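Local coordinates for HupZ (Streptococcus sp. 'group A', PDB 5ESC), which degrades heme in vitro, working as a homodimeric split-barrel protein of the pyridoxamine 5'-phosphate oxidase family, at residues Q13-A18 with I62-V67; V20-Q25 with I56-K61; S33-D38 with E91-W96; F42-N47 with G108-E113. All coordinates share one frame; numbering follows the deposited sequence. Where two conformers were deposited one is given.

Contact 1. Residues Q13-A18 with I62-V67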
loop_
_atom_site.group_PDB
_atom_site.type_symbol
_atom_site.label_atom_id
_atom_site.label_comp_id
_atom_site.label_asym_id
_atom_site.label_seq_id
_atom_site.Cartn_x
_atom_site.Cartn_y
_atom_site.Cartn_z
ATOM N N GLN A 13 4.289 13.099 0.648
ATOM C CA GLN A 13 3.214 12.094 0.615
ATOM C C GLN A 13 3.449 11.047 1.729
ATOM O O GLN A 13 4.537 10.950 2.296
ATOM C CB GLN A 13 3.126 11.427 -0.773
ATOM C CG GLN A 13 3.035 12.369 -1.976
ATOM C CD GLN A 13 1.807 13.276 -1.899
ATOM O OE1 GLN A 13 0.827 12.940 -1.239
ATOM N NE2 GLN A 13 1.918 14.476 -2.469
ATOM N N LEU A 14 2.376 10.362 2.077
ATOM C CA LEU A 14 2.360 9.271 3.016
ATOM C C LEU A 14 2.944 7.973 2.423
ATOM O O LEU A 14 2.429 7.429 1.396
ATOM C CB LEU A 14 0.922 8.972 3.420
ATOM C CG LEU A 14 0.669 8.008 4.561
ATOM C CD1 LEU A 14 1.576 8.417 5.703
ATOM C CD2 LEU A 14 -0.774 8.028 5.032
ATOM N N ALA A 15 3.921 7.424 3.123
ATOM C CA ALA A 15 4.527 6.106 2.773
ATOM C C ALA A 15 3.504 5.037 3.016
ATOM O O ALA A 15 2.978 4.916 4.131
ATOM C CB ALA A 15 5.739 5.859 3.636
ATOM N N MET A 16 3.130 4.327 1.993
ATOM C CA MET A 16 2.343 3.122 2.191
ATOM C C MET A 16 3.253 1.900 2.040
ATOM O O MET A 16 4.004 1.725 0.988
ATOM C CB MET A 16 1.123 3.090 1.232
ATOM C CG MET A 16 0.220 4.305 1.401
ATOM S SD MET A 16 -0.722 4.238 2.935
ATOM C CE MET A 16 -1.163 2.526 3.100
ATOM N N VAL A 17 3.180 1.015 3.026
ATOM C CA VAL A 17 4.124 -0.115 3.160
ATOM C C VAL A 17 3.471 -1.429 3.050
ATOM O O VAL A 17 2.525 -1.724 3.775
ATOM C CB VAL A 17 4.910 -0.052 4.504
ATOM C CG1 VAL A 17 5.817 -1.294 4.641
ATOM C CG2 VAL A 17 5.623 1.323 4.642
ATOM N N ALA A 18 3.957 -2.268 2.130
ATOM C CA ALA A 18 3.500 -3.591 1.989
ATOM C C ALA A 18 4.536 -4.647 2.423
ATOM O O ALA A 18 5.728 -4.568 1.991
ATOM C CB ALA A 18 3.109 -3.867 0.504
ATOM N N ILE A 62 9.978 -6.056 1.668
ATOM C CA ILE A 62 9.230 -4.819 1.782
ATOM C C ILE A 62 9.117 -4.051 0.519
ATOM O O ILE A 62 10.048 -4.080 -0.298
ATOM C CB ILE A 62 9.781 -3.936 2.950
ATOM C CG1 ILE A 62 8.860 -2.755 3.208
ATOM C CG2 ILE A 62 11.194 -3.479 2.667
ATOM C CD1 ILE A 62 8.994 -2.328 4.656
ATOM N N GLU A 63 7.991 -3.373 0.314
ATOM C CA GLU A 63 7.824 -2.416 -0.762
ATOM C C GLU A 63 7.131 -1.237 -0.222
ATOM O O GLU A 63 6.229 -1.373 0.616
ATOM C CB GLU A 63 7.035 -2.961 -1.994
ATOM C CG GLU A 63 7.553 -4.300 -2.510
ATOM C CD GLU A 63 7.218 -4.623 -3.980
ATOM O OE1 GLU A 63 6.322 -3.913 -4.517
ATOM O OE2 GLU A 63 7.893 -5.583 -4.561
ATOM N N ILE A 64 7.587 -0.048 -0.620
ATOM C CA ILE A 64 7.020 1.141 -0.100
ATOM C C ILE A 64 6.583 1.962 -1.275
ATOM O O ILE A 64 7.374 2.132 -2.255
ATOM C CB ILE A 64 8.065 2.028 0.685
ATOM C CG1 ILE A 64 8.824 1.240 1.748
ATOM C CG2 ILE A 64 7.399 3.288 1.245
ATOM C CD1 ILE A 64 10.075 2.006 2.165
ATOM N N ALA A 65 5.375 2.508 -1.199
ATOM C CA ALA A 65 4.857 3.380 -2.240
ATOM C C ALA A 65 4.554 4.813 -1.782
ATOM O O ALA A 65 4.045 5.028 -0.671
ATOM C CB ALA A 65 3.672 2.707 -2.941
ATOM N N PHE A 66 4.911 5.792 -2.615
ATOM C CA PHE A 66 4.601 7.177 -2.399
ATOM C C PHE A 66 3.892 7.661 -3.660
ATOM O O PHE A 66 4.452 7.503 -4.763
ATOM C CB PHE A 66 5.879 8.024 -2.242
ATOM C CG PHE A 66 6.603 7.760 -0.987
ATOM C CD1 PHE A 66 6.220 8.395 0.165
ATOM C CD2 PHE A 66 7.627 6.807 -0.942
ATOM C CE1 PHE A 66 6.921 8.202 1.330
ATOM C CE2 PHE A 66 8.315 6.590 0.236
ATOM C CZ PHE A 66 7.935 7.273 1.373
ATOM N N VAL A 67 2.685 8.197 -3.487
ATOM C CA VAL A 67 1.830 8.601 -4.607
ATOM C C VAL A 67 1.387 10.073 -4.413
ATOM O O VAL A 67 0.855 10.442 -3.373
ATOM C CB VAL A 67 0.619 7.652 -4.832
ATOM C CG1 VAL A 67 -0.261 8.174 -5.960
ATOM C CG2 VAL A 67 1.044 6.221 -5.223
HETATM O O HOH W 1 1.328 8.021 -1.094
#
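Met16 and Ala65 face each other as a hydrogen-bonded pair where two antiparallel strands of the split barrel run side by side. Met16 N donates to Ala65 O at 2.9 Å, and Ala65 N to Met16 O at 2.7 Å. Ala18 and Glu63 repeat the exchange, with Val17 and Ile64 as the non-hydrogen-bonded pair between them. Toward the start of 13-18 the strands part, and a water takes over, donating to Leu14 O and accepting from Val67 N.

On the barrel-core face, Ala15 CB sits obliquely against the outer end of the Phe66 ring, 3.5 Å from CZ, while Gln13 O reaches the ring edge in its plane. Met34 packs on Ala15 and Val17 from beyond. The other face meets the second subunit: Met16 packs on its Ala65, and Glu63 forms a salt bridge with Arg76 of its own chain and lies beside Gln25 of the second subunit, a probable hydrogen-bond partner.

Val17 CG1 stands anti to its own backbone N (chi1 177°), which swings it toward Ile62, and there Val17 CG1 presses on Ile62 CD1 at 3.3 Å, tighter than normal van der Waals contact.

Contact 2. Residues V20-Q25 with I56-K61; sequences VDAKGQ and IEDNGK
An Asx turn at the C-terminal end of helix 51-59 meets the hairpin loop between strands 15-20 and 26-31. Asn59 carries the contact. Its amide nitrogen points almost straight at the loop, with Asn59 ND2 2.9 Å from Val20 O and an N-H...O angle of 177°; Val20 O lies in the amide plane, though the donor stands well above the carbonyl plane of Val20. The same nitrogen also donates to the anti lone pair of Asp58 OD2, at 3.0 Å. On the other side of the amide, Asn59 OD1 accepts from Lys61 N in the carbonyl plane, closing the Asx turn around Gly60. With chi1 at 59°, CG is tucked between the backbone N and carbonyl carbon, and the amide is fixed by these three bonds. Water 2 accepts from Val20 N, 2.9 Å away, and lies within hydrogen-bonding distance of Asn59 OD1 and Lys61 O.

Further round the loop, in the type I turn from Asp21 to Gly24, Ala22 CB rests against the Asp58 carboxylate, 3.6 Å from OD2. Behind the helix end, Ile56 packs on Ala81 and Ile83 of strand 73-84, while Gly24 of the second subunit covers Val20 and Lys61.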
loop_
_atom_site.group_PDB
_atom_site.type_symbol
_atom_site.label_atom_id
_atom_site.label_comp_id
_atom_site.label_asym_id
_atom_site.label_seq_id
_atom_site.Cartn_x
_atom_site.Cartn_y
_atom_site.Cartn_z
ATOM N N VAL A 20 4.749 -9.159 3.845
ATOM C CA VAL A 20 4.112 -10.463 3.688
ATOM C C VAL A 20 4.443 -11.303 4.908
ATOM O O VAL A 20 5.523 -11.155 5.512
ATOM C CB VAL A 20 4.575 -11.113 2.374
ATOM C CG1 VAL A 20 6.073 -11.355 2.390
ATOM C CG2 VAL A 20 3.855 -12.433 2.176
ATOM N N ASP A 21 3.479 -12.073 5.408
ATOM C CA ASP A 21 3.745 -12.951 6.558
ATOM C C ASP A 21 4.319 -14.297 6.106
ATOM O O ASP A 21 4.481 -14.543 4.883
ATOM C CB ASP A 21 2.534 -13.103 7.474
ATOM C CG ASP A 21 1.468 -14.024 6.927
ATOM O OD1 ASP A 21 1.667 -14.641 5.871
ATOM O OD2 ASP A 21 0.407 -14.100 7.568
ATOM N N ALA A 22 4.671 -15.140 7.073
ATOM C CA ALA A 22 5.250 -16.460 6.778
ATOM C C ALA A 22 4.322 -17.385 5.965
ATOM O O ALA A 22 4.791 -18.157 5.160
ATOM C CB ALA A 22 5.667 -17.137 8.067
ATOM N N LYS A 23 3.015 -17.231 6.118
ATOM C CA LYS A 23 2.009 -17.946 5.273
ATOM C C LYS A 23 1.717 -17.333 3.868
ATOM O O LYS A 23 0.859 -17.836 3.143
ATOM C CB LYS A 23 0.686 -17.978 6.029
ATOM C CG LYS A 23 0.741 -18.590 7.453
ATOM C CD LYS A 23 0.062 -19.961 7.622
ATOM C CE LYS A 23 0.990 -21.143 7.310
ATOM N NZ LYS A 23 0.474 -22.438 7.866
ATOM N N GLY A 24 2.407 -16.254 3.491
ATOM C CA GLY A 24 2.243 -15.662 2.194
ATOM C C GLY A 24 1.112 -14.643 2.078
ATOM O O GLY A 24 0.786 -14.248 0.998
ATOM N N GLN A 25 0.527 -14.222 3.179
ATOM C CA GLN A 25 -0.508 -13.202 3.219
ATOM C C GLN A 25 0.061 -11.746 3.146
ATOM O O GLN A 25 0.785 -11.326 4.025
ATOM C CB GLN A 25 -1.326 -13.371 4.490
ATOM C CG GLN A 25 -2.422 -12.300 4.726
ATOM C CD GLN A 25 -3.517 -12.169 3.635
ATOM O OE1 GLN A 25 -4.023 -11.050 3.355
ATOM N NE2 GLN A 25 -3.903 -13.307 3.034
ATOM N N ILE A 56 8.465 -7.944 8.784
ATOM C CA ILE A 56 9.913 -7.559 8.597
ATOM C C ILE A 56 10.893 -8.495 9.361
ATOM O O ILE A 56 11.845 -9.029 8.797
ATOM C CB ILE A 56 10.211 -6.072 8.922
ATOM C CG1 ILE A 56 9.556 -5.157 7.859
ATOM C CG2 ILE A 56 11.691 -5.801 9.051
ATOM C CD1 ILE A 56 9.335 -3.756 8.342
ATOM N N GLU A 57 10.587 -8.744 10.616
ATOM C CA GLU A 57 11.406 -9.674 11.407
ATOM C C GLU A 57 11.329 -11.097 10.873
ATOM O O GLU A 57 12.344 -11.759 10.897
ATOM C CB GLU A 57 11.020 -9.615 12.921
ATOM C CG GLU A 57 11.229 -8.225 13.463
ATOM C CD GLU A 57 10.907 -8.083 14.967
ATOM O OE1 GLU A 57 10.780 -9.118 15.601
ATOM O OE2 GLU A 57 10.797 -6.981 15.526
ATOM N N ASP A 58 10.170 -11.551 10.385
ATOM C CA ASP A 58 10.062 -12.878 9.788
ATOM C C ASP A 58 10.896 -13.070 8.503
ATOM O O ASP A 58 11.581 -14.090 8.343
ATOM C CB ASP A 58 8.633 -13.296 9.453
ATOM C CG ASP A 58 8.556 -14.726 8.873
ATOM O OD1 ASP A 58 8.707 -15.688 9.666
ATOM O OD2 ASP A 58 8.410 -14.890 7.618
ATOM N N ASN A 59 10.810 -12.132 7.574
ATOM C CA ASN A 59 11.427 -12.381 6.226
ATOM C C ASN A 59 12.026 -11.159 5.546
ATOM O O ASN A 59 12.559 -11.233 4.474
ATOM C CB ASN A 59 10.385 -13.061 5.315
ATOM C CG ASN A 59 9.138 -12.211 5.142
ATOM O OD1 ASN A 59 9.199 -11.063 4.592
ATOM N ND2 ASN A 59 7.997 -12.685 5.669
ATOM N N GLY A 60 11.862 -9.991 6.129
ATOM C CA GLY A 60 12.540 -8.809 5.559
ATOM C C GLY A 60 11.928 -8.138 4.355
ATOM O O GLY A 60 12.366 -7.008 4.040
ATOM N N LYS A 61 10.952 -8.775 3.684
ATOM C CA LYS A 61 10.520 -8.278 2.357
ATOM C C LYS A 61 9.663 -7.064 2.476
ATOM O O LYS A 61 8.778 -6.998 3.355
ATOM C CB LYS A 61 9.775 -9.301 1.583
ATOM C CG LYS A 61 10.617 -10.556 1.256
ATOM C CD LYS A 61 9.769 -11.556 0.475
ATOM C CE LYS A 61 10.582 -12.665 -0.173
ATOM N NZ LYS A 61 10.785 -13.695 0.851
HETATM O O HOH W 2 7.526 -8.987 4.721
#

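Contact 3. Residues S33-D38 with E91-W96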
loop_
_atom_site.group_PDB
_atom_site.type_symbol
_atom_site.label_atom_id
_atom_site.label_comp_id
_atom_site.label_asym_id
_atom_site.label_seq_id
_atom_site.Cartn_x
_atom_site.Cartn_y
_atom_site.Cartn_z
ATOM N N SER A 33 6.174 8.266 9.561
ATOM C CA SER A 33 7.528 8.728 9.936
ATOM C C SER A 33 8.570 8.206 8.919
ATOM O O SER A 33 9.758 8.372 9.126
ATOM C CB SER A 33 7.963 8.150 11.247
ATOM O OG SER A 33 7.926 6.722 11.311
ATOM N N MET A 34 8.122 7.535 7.855
ATOM C CA MET A 34 9.076 6.963 6.884
ATOM C C MET A 34 9.904 8.119 6.271
ATOM O O MET A 34 9.312 9.113 5.803
ATOM C CB MET A 34 8.372 6.226 5.822
ATOM C CG MET A 34 9.344 5.451 4.835
ATOM S SD MET A 34 10.081 3.956 5.515
ATOM C CE MET A 34 8.714 2.814 5.691
ATOM N N ARG A 35 11.223 8.037 6.256
ATOM C CA ARG A 35 12.061 9.121 5.738
ATOM C C ARG A 35 13.402 8.627 5.273
ATOM O O ARG A 35 13.845 7.588 5.724
ATOM C CB ARG A 35 12.295 10.108 6.855
ATOM C CG ARG A 35 12.878 9.566 8.148
ATOM C CD ARG A 35 12.515 10.491 9.337
ATOM N NE ARG A 35 13.160 10.108 10.584
ATOM C CZ ARG A 35 12.728 9.222 11.460
ATOM N NH1 ARG A 35 13.443 8.952 12.525
ATOM N NH2 ARG A 35 11.568 8.594 11.302
ATOM N N LEU A 36 14.110 9.392 4.496
ATOM C CA LEU A 36 15.379 8.945 3.955
ATOM C C LEU A 36 16.484 9.132 4.968
ATOM O O LEU A 36 16.571 10.159 5.644
ATOM C CB LEU A 36 15.739 9.719 2.661
ATOM C CG LEU A 36 15.113 9.369 1.355
ATOM C CD1 LEU A 36 15.380 10.439 0.267
ATOM C CD2 LEU A 36 15.360 7.958 0.807
ATOM N N TRP A 37 17.357 8.119 5.056
ATOM C CA TRP A 37 18.580 8.141 5.813
ATOM C C TRP A 37 19.733 8.511 4.883
ATOM O O TRP A 37 20.665 9.222 5.288
ATOM C CB TRP A 37 18.866 6.741 6.374
ATOM C CG TRP A 37 20.094 6.712 7.215
ATOM C CD1 TRP A 37 21.366 6.319 6.826
ATOM C CD2 TRP A 37 20.224 7.137 8.593
ATOM N NE1 TRP A 37 22.208 6.467 7.838
ATOM C CE2 TRP A 37 21.583 6.960 8.942
ATOM C CE3 TRP A 37 19.345 7.645 9.538
ATOM C CZ2 TRP A 37 22.082 7.234 10.205
ATOM C CZ3 TRP A 37 19.845 7.955 10.823
ATOM C CH2 TRP A 37 21.178 7.727 11.143
ATOM N N ASP A 38 19.768 7.871 3.706
ATOM C CA ASP A 38 20.780 8.165 2.689
ATOM C C ASP A 38 20.135 7.862 1.330
ATOM O O ASP A 38 18.957 7.467 1.274
ATOM C CB ASP A 38 22.120 7.475 2.931
ATOM C CG ASP A 38 22.098 5.960 2.876
ATOM O OD1 ASP A 38 21.267 5.336 2.212
ATOM O OD2 ASP A 38 22.963 5.360 3.504
ATOM N N GLU A 91 18.920 5.492 18.065
ATOM C CA GLU A 91 19.120 6.766 18.783
ATOM C C GLU A 91 18.688 7.982 17.971
ATOM O O GLU A 91 18.024 8.883 18.499
ATOM C CB GLU A 91 20.587 6.905 19.304
ATOM C CG GLU A 91 20.988 5.828 20.306
ATOM C CD GLU A 91 20.148 5.828 21.592
ATOM O OE1 GLU A 91 19.937 6.956 22.134
ATOM O OE2 GLU A 91 19.666 4.727 22.059
ATOM N N ALA A 92 18.926 7.957 16.631
ATOM C CA ALA A 92 18.365 8.977 15.765
ATOM C C ALA A 92 16.811 8.978 15.798
ATOM O O ALA A 92 16.189 10.057 15.807
ATOM C CB ALA A 92 18.816 8.840 14.313
ATOM N N ALA A 93 16.187 7.784 15.697
ATOM C CA ALA A 93 14.767 7.666 15.694
ATOM C C ALA A 93 14.140 8.279 17.000
ATOM O O ALA A 93 13.067 8.962 17.000
ATOM C CB ALA A 93 14.359 6.208 15.538
ATOM N N LYS A 94 14.824 8.001 18.088
ATOM C CA LYS A 94 14.375 8.468 19.414
ATOM C C LYS A 94 14.362 10.009 19.526
ATOM O O LYS A 94 13.464 10.767 19.911
ATOM C CB LYS A 94 15.361 7.974 20.438
ATOM C CG LYS A 94 15.069 6.612 20.935
ATOM C CD LYS A 94 15.526 6.489 22.390
ATOM C CE LYS A 94 16.816 5.776 22.448
ATOM N NZ LYS A 94 17.918 6.272 23.311
ATOM N N LYS A 95 15.463 10.468 19.019
ATOM C CA LYS A 95 15.686 11.881 18.947
ATOM C C LYS A 95 14.693 12.616 18.053
ATOM O O LYS A 95 14.050 13.570 18.475
ATOM C CB LYS A 95 17.081 12.164 18.405
ATOM C CG LYS A 95 17.466 13.642 18.312
ATOM C CD LYS A 95 17.452 14.281 19.745
ATOM C CE LYS A 95 18.014 15.738 19.850
ATOM N NZ LYS A 95 17.766 16.368 21.181
ATOM N N TRP A 96 14.504 12.083 16.835
ATOM C CA TRP A 96 13.485 12.544 15.928
ATOM C C TRP A 96 12.076 12.554 16.491
ATOM O O TRP A 96 11.254 13.420 16.157
ATOM C CB TRP A 96 13.517 11.706 14.642
ATOM C CG TRP A 96 12.707 12.141 13.580
ATOM C CD1 TRP A 96 13.081 12.955 12.547
ATOM C CD2 TRP A 96 11.329 11.784 13.327
ATOM N NE1 TRP A 96 12.035 13.146 11.697
ATOM C CE2 TRP A 96 10.941 12.450 12.150
ATOM C CE3 TRP A 96 10.393 10.974 13.990
ATOM C CZ2 TRP A 96 9.646 12.297 11.585
ATOM C CZ3 TRP A 96 9.123 10.862 13.477
ATOM C CH2 TRP A 96 8.741 11.535 12.287
#
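Ser33 CB comes obliquely onto the six-membered ring of Trp96, 3.6 Å from CH2, where the edge of the split barrel meets helix 88-97. The serine hydroxyl is occupied elsewhere, by the backbone N of Asn45 on strand 41-46.

Arg35, two residues on, carries most of the contact. Its CG lies between the backbone N and the carbonyl carbon (chi1 55°), and from there the chain runs extended to NE, past the indole in the opposite sense to the tryptophan side chain. The guanidinium lies flat on Trp96, its plane only 11° from that of the indole. Arg35 CZ stands 3.6 Å from the centroid of the five-membered ring, almost on the ring normal, a cation-pi stack to which Arg35 CD adds a CH-pi contact over the same ring. Arg35 NE and Trp96 NE1 are 3.4 Å apart but are both donors; they are brought together by the stacking.

What holds the guanidinium flat lies around its rim. Arg35 NH2 donates to Ser33 O at 2.8 Å, close to the guanidinium plane, and is also bonded to Asn45 OD1. Asn45 uses its ND2 to hold Ala93 O, so one amide ties both the arginine and the helix. At another part of the edge, Arg35 NH1 lies 3.7 Å from Ala93 CA.

Trp37, at a classic beta bulge, turns its indole back toward the helix, and Tyr89 meets it edge-to-face. The contact ends where Ala92 CB touches the indole edge in its plane, 3.7 Å from Trp37 CZ3.

Contact 4. Residues F42-N47 with G108-E113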
loop_
_atom_site.group_PDB
_atom_site.type_symbol
_atom_site.label_atom_id
_atom_site.label_comp_id
_atom_site.label_asym_id
_atom_site.label_seq_id
_atom_site.Cartn_x
_atom_site.Cartn_y
_atom_site.Cartn_z
ATOM N N PHE A 42 15.868 3.988 3.918
ATOM C CA PHE A 42 14.833 4.722 4.613
ATOM C C PHE A 42 14.877 4.250 6.041
ATOM O O PHE A 42 15.357 3.122 6.331
ATOM C CB PHE A 42 13.431 4.368 4.123
ATOM C CG PHE A 42 13.038 4.909 2.793
ATOM C CD1 PHE A 42 12.339 6.126 2.676
ATOM C CD2 PHE A 42 13.316 4.188 1.620
ATOM C CE1 PHE A 42 11.937 6.586 1.467
ATOM C CE2 PHE A 42 12.921 4.683 0.386
ATOM C CZ PHE A 42 12.205 5.862 0.306
ATOM N N ILE A 43 14.377 5.046 6.978
ATOM C CA ILE A 43 14.152 4.591 8.312
ATOM C C ILE A 43 12.722 4.986 8.659
ATOM O O ILE A 43 12.185 5.917 8.029
ATOM C CB ILE A 43 15.173 5.097 9.397
ATOM C CG1 ILE A 43 15.329 6.653 9.480
ATOM C CG2 ILE A 43 16.571 4.386 9.225
ATOM C CD1 ILE A 43 15.878 7.126 10.769
ATOM N N TYR A 44 12.134 4.337 9.655
ATOM C CA TYR A 44 10.848 4.758 10.201
ATOM C C TYR A 44 10.837 4.475 11.697
ATOM O O TYR A 44 11.575 3.625 12.151
ATOM C CB TYR A 44 9.624 4.117 9.473
ATOM C CG TYR A 44 9.256 2.688 9.879
ATOM C CD1 TYR A 44 9.811 1.606 9.243
ATOM C CD2 TYR A 44 8.344 2.446 10.897
ATOM C CE1 TYR A 44 9.482 0.283 9.598
ATOM C CE2 TYR A 44 7.996 1.098 11.261
ATOM C CZ TYR A 44 8.583 0.044 10.593
ATOM O OH TYR A 44 8.298 -1.271 10.859
ATOM N N ASN A 45 10.012 5.160 12.453
ATOM C CA ASN A 45 9.878 4.878 13.888
ATOM C C ASN A 45 8.802 3.787 14.132
ATOM O O ASN A 45 7.663 3.994 13.717
ATOM C CB ASN A 45 9.464 6.158 14.583
ATOM C CG ASN A 45 10.589 7.053 14.843
ATOM O OD1 ASN A 45 11.379 7.297 13.962
ATOM N ND2 ASN A 45 10.686 7.589 16.086
ATOM N N GLU A 46 9.137 2.664 14.756
ATOM C CA GLU A 46 8.218 1.567 14.941
ATOM C C GLU A 46 7.708 1.716 16.361
ATOM O O GLU A 46 8.466 1.535 17.289
ATOM C CB GLU A 46 8.934 0.224 14.849
ATOM C CG GLU A 46 8.012 -0.948 15.102
ATOM C CD GLU A 46 6.724 -0.869 14.302
ATOM O OE1 GLU A 46 5.746 -0.346 14.860
ATOM O OE2 GLU A 46 6.724 -1.268 13.077
ATOM N N ASN A 47 6.452 2.008 16.542
ATOM C CA ASN A 47 5.915 2.261 17.883
ATOM C C ASN A 47 5.059 1.088 18.330
ATOM O O ASN A 47 4.440 1.140 19.385
ATOM C CB ASN A 47 5.073 3.533 17.858
ATOM C CG ASN A 47 5.890 4.786 17.547
ATOM O OD1 ASN A 47 7.057 4.868 17.920
ATOM N ND2 ASN A 47 5.313 5.720 16.785
ATOM N N GLY A 108 12.761 0.818 12.085
ATOM C CA GLY A 108 12.715 -0.015 10.893
ATOM C C GLY A 108 13.731 0.595 9.928
ATOM O O GLY A 108 13.761 1.809 9.773
ATOM N N ILE A 109 14.536 -0.211 9.227
ATOM C CA ILE A 109 15.550 0.336 8.372
ATOM C C ILE A 109 15.361 -0.388 7.039
ATOM O O ILE A 109 15.355 -1.640 7.076
ATOM C CB ILE A 109 16.878 -0.012 8.888
ATOM C CG1 ILE A 109 17.191 0.729 10.183
ATOM C CG2 ILE A 109 18.006 0.507 7.931
ATOM C CD1 ILE A 109 17.858 -0.256 11.081
ATOM N N ILE A 110 15.175 0.320 5.937
ATOM C CA ILE A 110 14.812 -0.327 4.689
ATOM C C ILE A 110 16.013 -0.091 3.793
ATOM O O ILE A 110 16.312 1.034 3.515
ATOM C CB ILE A 110 13.573 0.265 4.071
ATOM C CG1 ILE A 110 12.288 -0.019 4.894
ATOM C CG2 ILE A 110 13.242 -0.262 2.699
ATOM C CD1 ILE A 110 12.186 0.692 6.195
ATOM N N HIS A 111 16.574 -1.169 3.297
ATOM C CA HIS A 111 17.683 -1.157 2.319
ATOM C C HIS A 111 17.087 -1.256 0.924
ATOM O O HIS A 111 16.590 -2.297 0.510
ATOM C CB HIS A 111 18.639 -2.303 2.617
ATOM C CG HIS A 111 19.161 -2.284 4.020
ATOM N ND1 HIS A 111 20.110 -1.393 4.442
ATOM C CD2 HIS A 111 18.845 -3.025 5.106
ATOM C CE1 HIS A 111 20.375 -1.592 5.713
ATOM N NE2 HIS A 111 19.612 -2.566 6.148
ATOM N N VAL A 112 17.100 -0.145 0.235
ATOM C CA VAL A 112 16.486 -0.033 -1.035
ATOM C C VAL A 112 17.302 -0.766 -2.116
ATOM O O VAL A 112 18.511 -0.562 -2.246
ATOM C CB VAL A 112 16.242 1.419 -1.420
ATOM C CG1 VAL A 112 15.793 1.511 -2.880
ATOM C CG2 VAL A 112 15.193 2.019 -0.532
ATOM N N GLU A 113 16.645 -1.659 -2.847
ATOM C CA GLU A 113 17.296 -2.458 -3.937
ATOM C C GLU A 113 16.886 -2.048 -5.324
ATOM O O GLU A 113 17.704 -2.063 -6.240
ATOM C CB GLU A 113 17.008 -3.966 -3.755
ATOM C CG GLU A 113 17.659 -4.521 -2.490
ATOM C CD GLU A 113 17.254 -5.963 -2.125
ATOM O OE1 GLU A 113 16.348 -6.612 -2.692
ATOM O OE2 GLU A 113 17.886 -6.483 -1.220
#
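The ring of Tyr44 lies over Gly108, directly against its CA. The hollow made by the glycine is filled closely: Tyr44 CE1 comes within 3.5 Å of Gly108 CA, and Gly108 N lies beneath the ring face, offset toward its rim. The tyrosine gets there because its CG sits between the backbone N and the carbonyl carbon, with chi1 at 80°, leaning the ring across to the partner strand. Its far end is pinned by Tyr44 OH donating to Glu46 OE2 at 2.7 Å, on the anti side, tilted 25° from the carboxylate plane. Next along, Ile110 CD1 fits against the ring edge, 4.0 Å from Tyr44 CD1, the two side chains meeting at about a right angle.

These are neighbouring antiparallel strands of the split barrel; the axes of 42-46 and 108-113 run at 161°. Two hydrogen-bonded pairs, Phe42 with Ile110 and Tyr44 with Gly108, each make two backbone bonds, and Ile43 with Ile109 is the non-hydrogen-bonded pair between them.

Phe42 sits on the same face as Tyr44 and Ile110. The edge of its ring takes the methyl of Val112, CG2 lying 3.6 Å from both Phe42 CD2 and CE2, while Phe77 meets the ring edge-to-face from strand 73-84. On the reverse face, Ile43 CG2 nestles against Ile109 CG1 at 3.8 Å, and Tyr89 of helix 88-97 covers both isoleucines.

All four contacts belong to one antiparallel split-barrel sheet and the helices attached to it. Contacts 1 and 4 join different strand pairs, with centres about 11 Å apart, yet their inward side chains share one core: Phe66 meets Phe42, and Ile62 and Ile64 meet Ile110. The centre of contact 3 is about 8 Å from that of contact 4, on the adjoining strand 35-38, and its Met34 reaches into contact 1. Contact 2 is nested along the chain inside the loop closed by contact 1, and Ile56 links it to both Ile62 and Tyr44. The other pairs of contacts interleave in sequence. Contacts 1 and 2 touch the second subunit, whereas contacts 3 and 4 do not, so of these four it is contacts 1 and 2 that lie at the dimer interface.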